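Local structure of protease (Penicillium cyclopium, 5Z6O) at residues Thr60-Gly72 and Lys98-Gln110. The protein cleaves peptide bonds as a subtilisin-family serine protease of the proteinase K type, probably hydrolysing casein, gelatin and type IV collagen. Residues are numbered along the deposited sequence; the frame is centred on the assembly and turned at random.
Sequences TNTADNDDTDGNG and KVLGADGSGTNSQ
The ends of two parallel strands pair at Asn61 and Lys98: Lys98 N donates to Thr60 O at 2.9 Å, and Thr62 N, just past the strand, to Lys98 O at 2.8 Å. Beyond this bridge the loop Asp64-Thr68 curls round the Lys98 side chain, which runs fully extended beside the Asn61 amide, with Asn61 ND2 3.6 Å from Lys98 CD. At its tip, Lys98 NZ is gripped by two carbonyls, Asp66 O at 2.8 Å and Thr68 O at 3.0 Å, each met nearly end-on. The Asp64 carboxylate crosses the lysine chain at about a right angle and adds a salt bridge, Asp64 OD1 to Lys98 NZ, 3.2 Å, through the syn lone pair, probably offsetting part of the ammonium charge. Asx turns, Asn61 OD1 with Ala63 N and Asp64 OD1 with Asp66 N, shape the loop, and Asn61 ND2 braces the carboxylate through Asp64 OD1. Thr62 OG1, set between its backbone N and carbonyl carbon (chi1 68°), donates to Gln110 O at 2.8 Å from above the carbonyl plane. Ala63 CB packs on the Val99-Leu100 backbone. Asn71 ND2 reaches Ala102 O at 2.9 Å, in the Gly101-Gly104 type I turn, while Asn71 OD1 is hydrogen-bonded to His73 ND1, probably the charge-relay histidine, linking this turn to the active site. The contact lies at one edge of the subtilisin-type parallel sheet, where outermost strand 56-61 runs beside 93-98; Trp117 and Ala113 of helix 108-124 pack against Thr60 and Thr62, and Gly72 occupies the N-cap position of helix 73-82.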
# COMPACT_ATOMS: atom_id res chain seq x y z
N THR A 60 -8.24 -15.58 -1.75
CA THR A 60 -9.64 -15.91 -1.49
C THR A 60 -10.54 -14.81 -2.06
O THR A 60 -10.07 -13.76 -2.49
CB THR A 60 -9.87 -16.13 0.02
OG1 THR A 60 -11.08 -16.86 0.21
CG2 THR A 60 -9.95 -14.81 0.82
N ASN A 61 -11.84 -15.08 -2.07
CA ASN A 61 -12.83 -14.17 -2.64
C ASN A 61 -14.01 -14.21 -1.68
O ASN A 61 -14.69 -15.23 -1.60
CB ASN A 61 -13.25 -14.61 -4.07
CG ASN A 61 -14.24 -13.65 -4.74
OD1 ASN A 61 -14.86 -12.80 -4.08
ND2 ASN A 61 -14.38 -13.78 -6.06
N THR A 62 -14.23 -13.14 -0.93
CA THR A 62 -15.38 -13.09 -0.04
C THR A 62 -16.52 -12.26 -0.61
O THR A 62 -17.55 -12.09 0.05
CB THR A 62 -15.00 -12.54 1.33
OG1 THR A 62 -14.65 -11.16 1.20
CG2 THR A 62 -13.86 -13.35 1.96
N ALA A 63 -16.39 -11.75 -1.83
CA ALA A 63 -17.38 -10.87 -2.42
C ALA A 63 -18.33 -11.56 -3.39
O ALA A 63 -19.51 -11.22 -3.40
CB ALA A 63 -16.71 -9.71 -3.20
N ASP A 64 -17.85 -12.44 -4.25
CA ASP A 64 -18.71 -13.07 -5.26
C ASP A 64 -18.06 -14.37 -5.72
O ASP A 64 -17.20 -14.93 -5.03
CB ASP A 64 -19.00 -12.09 -6.41
CG ASP A 64 -17.74 -11.61 -7.13
OD1 ASP A 64 -16.76 -12.36 -7.21
OD2 ASP A 64 -17.74 -10.46 -7.65
N ASN A 65 -18.51 -14.89 -6.86
CA ASN A 65 -18.03 -16.16 -7.40
C ASN A 65 -17.13 -15.98 -8.61
O ASN A 65 -16.85 -16.95 -9.31
CB ASN A 65 -19.21 -17.06 -7.78
CG ASN A 65 -19.96 -17.59 -6.58
OD1 ASN A 65 -21.19 -17.67 -6.60
ND2 ASN A 65 -19.23 -17.93 -5.53
N ASP A 66 -16.69 -14.74 -8.89
CA ASP A 66 -15.87 -14.43 -10.05
C ASP A 66 -14.46 -14.08 -9.58
O ASP A 66 -14.24 -12.99 -9.02
CB ASP A 66 -16.52 -13.28 -10.81
CG ASP A 66 -15.83 -12.95 -12.10
OD1 ASP A 66 -14.82 -13.57 -12.46
OD2 ASP A 66 -16.34 -12.06 -12.79
N ASP A 67 -13.50 -14.99 -9.77
CA ASP A 67 -12.16 -14.83 -9.21
C ASP A 67 -11.26 -14.04 -10.14
O ASP A 67 -10.16 -14.46 -10.57
CB ASP A 67 -11.54 -16.18 -8.89
CG ASP A 67 -12.33 -16.92 -7.84
OD1 ASP A 67 -13.00 -16.26 -7.00
OD2 ASP A 67 -12.34 -18.16 -7.86
N THR A 68 -11.76 -12.86 -10.50
CA THR A 68 -11.02 -11.93 -11.33
C THR A 68 -11.18 -10.54 -10.73
O THR A 68 -12.09 -10.28 -9.94
CB THR A 68 -11.53 -11.90 -12.78
OG1 THR A 68 -12.89 -11.45 -12.81
CG2 THR A 68 -11.50 -13.28 -13.40
N ASP A 69 -10.31 -9.63 -11.17
CA ASP A 69 -10.48 -8.21 -10.82
C ASP A 69 -11.40 -7.56 -11.86
O ASP A 69 -10.95 -7.15 -12.94
CB ASP A 69 -9.11 -7.52 -10.76
CG ASP A 69 -9.25 -6.03 -10.46
OD1 ASP A 69 -10.36 -5.62 -10.11
OD2 ASP A 69 -8.27 -5.28 -10.59
N GLY A 70 -12.68 -7.45 -11.56
CA GLY A 70 -13.57 -6.82 -12.50
C GLY A 70 -13.65 -5.31 -12.39
O GLY A 70 -14.43 -4.67 -13.10
N ASN A 71 -12.85 -4.71 -11.52
CA ASN A 71 -12.89 -3.28 -11.27
C ASN A 71 -11.64 -2.58 -11.76
O ASN A 71 -11.73 -1.56 -12.45
CB ASN A 71 -13.04 -3.06 -9.76
CG ASN A 71 -13.06 -1.60 -9.40
OD1 ASN A 71 -12.01 -0.97 -9.30
ND2 ASN A 71 -14.24 -1.05 -9.22
N GLY A 72 -10.46 -3.08 -11.39
CA GLY A 72 -9.20 -2.48 -11.78
C GLY A 72 -8.39 -1.97 -10.61
O GLY A 72 -7.15 -1.95 -10.69
N LYS A 98 -9.89 -10.86 -2.47
CA LYS A 98 -10.95 -10.08 -3.09
C LYS A 98 -12.11 -9.94 -2.10
O LYS A 98 -12.73 -10.95 -1.71
CB LYS A 98 -11.45 -10.75 -4.37
CG LYS A 98 -12.60 -9.99 -5.00
CD LYS A 98 -12.92 -10.49 -6.44
CE LYS A 98 -14.27 -9.98 -6.82
NZ LYS A 98 -14.52 -10.35 -8.26
N VAL A 99 -12.40 -8.70 -1.69
CA VAL A 99 -13.44 -8.45 -0.68
C VAL A 99 -14.44 -7.42 -1.18
O VAL A 99 -15.46 -7.15 -0.53
CB VAL A 99 -12.83 -7.97 0.66
CG1 VAL A 99 -11.85 -9.00 1.25
CG2 VAL A 99 -12.15 -6.60 0.47
N LEU A 100 -14.16 -6.82 -2.34
CA LEU A 100 -15.03 -5.85 -2.98
C LEU A 100 -15.41 -6.35 -4.38
O LEU A 100 -14.59 -6.96 -5.06
CB LEU A 100 -14.35 -4.50 -3.14
CG LEU A 100 -13.64 -3.91 -1.92
CD1 LEU A 100 -12.87 -2.66 -2.35
CD2 LEU A 100 -14.66 -3.60 -0.85
N GLY A 101 -16.63 -6.02 -4.81
CA GLY A 101 -17.15 -6.45 -6.08
C GLY A 101 -16.68 -5.58 -7.23
O GLY A 101 -15.85 -4.67 -7.08
N ALA A 102 -17.21 -5.87 -8.42
CA ALA A 102 -16.77 -5.13 -9.60
C ALA A 102 -17.07 -3.64 -9.51
O ALA A 102 -16.35 -2.84 -10.12
CB ALA A 102 -17.37 -5.73 -10.86
N ASP A 103 -18.07 -3.23 -8.73
CA ASP A 103 -18.33 -1.80 -8.60
C ASP A 103 -17.56 -1.15 -7.45
O ASP A 103 -17.78 0.04 -7.16
CB ASP A 103 -19.83 -1.55 -8.44
CG ASP A 103 -20.40 -2.15 -7.17
OD1 ASP A 103 -19.66 -2.83 -6.42
OD2 ASP A 103 -21.61 -1.94 -6.92
N GLY A 104 -16.64 -1.88 -6.80
CA GLY A 104 -15.83 -1.32 -5.74
C GLY A 104 -16.47 -1.29 -4.37
O GLY A 104 -15.87 -0.75 -3.43
N SER A 105 -17.66 -1.85 -4.22
CA SER A 105 -18.33 -1.87 -2.93
C SER A 105 -18.26 -3.25 -2.29
O SER A 105 -18.11 -4.28 -2.97
CB SER A 105 -19.80 -1.45 -3.10
OG SER A 105 -20.52 -2.42 -3.85
N GLY A 106 -18.38 -3.26 -0.97
CA GLY A 106 -18.54 -4.48 -0.20
C GLY A 106 -18.91 -4.13 1.22
O GLY A 106 -18.66 -3.02 1.69
N THR A 107 -19.54 -5.08 1.90
CA THR A 107 -19.94 -4.83 3.27
C THR A 107 -18.77 -5.02 4.21
O THR A 107 -17.80 -5.70 3.89
CB THR A 107 -21.06 -5.76 3.68
OG1 THR A 107 -20.51 -7.08 3.79
CG2 THR A 107 -22.14 -5.75 2.63
N ASN A 108 -18.88 -4.44 5.40
CA ASN A 108 -17.83 -4.61 6.41
C ASN A 108 -17.61 -6.08 6.73
O ASN A 108 -16.47 -6.50 6.94
CB ASN A 108 -18.18 -3.84 7.68
CG ASN A 108 -17.81 -2.38 7.58
OD1 ASN A 108 -17.49 -1.89 6.50
ND2 ASN A 108 -17.85 -1.69 8.70
N SER A 109 -18.67 -6.88 6.80
CA SER A 109 -18.41 -8.26 7.19
C SER A 109 -17.60 -9.01 6.12
O SER A 109 -16.74 -9.83 6.47
CB SER A 109 -19.71 -8.99 7.52
OG SER A 109 -20.43 -9.20 6.33
N GLN A 110 -17.82 -8.71 4.83
CA GLN A 110 -17.02 -9.36 3.76
C GLN A 110 -15.56 -8.95 3.85
O GLN A 110 -14.65 -9.77 3.60
CB GLN A 110 -17.50 -8.96 2.35
CG GLN A 110 -18.94 -9.16 2.02
CD GLN A 110 -19.27 -8.71 0.60
OE1 GLN A 110 -18.51 -7.93 -0.04
NE2 GLN A 110 -20.38 -9.21 0.08
O HOH W 1 -13.77 -7.19 -8.77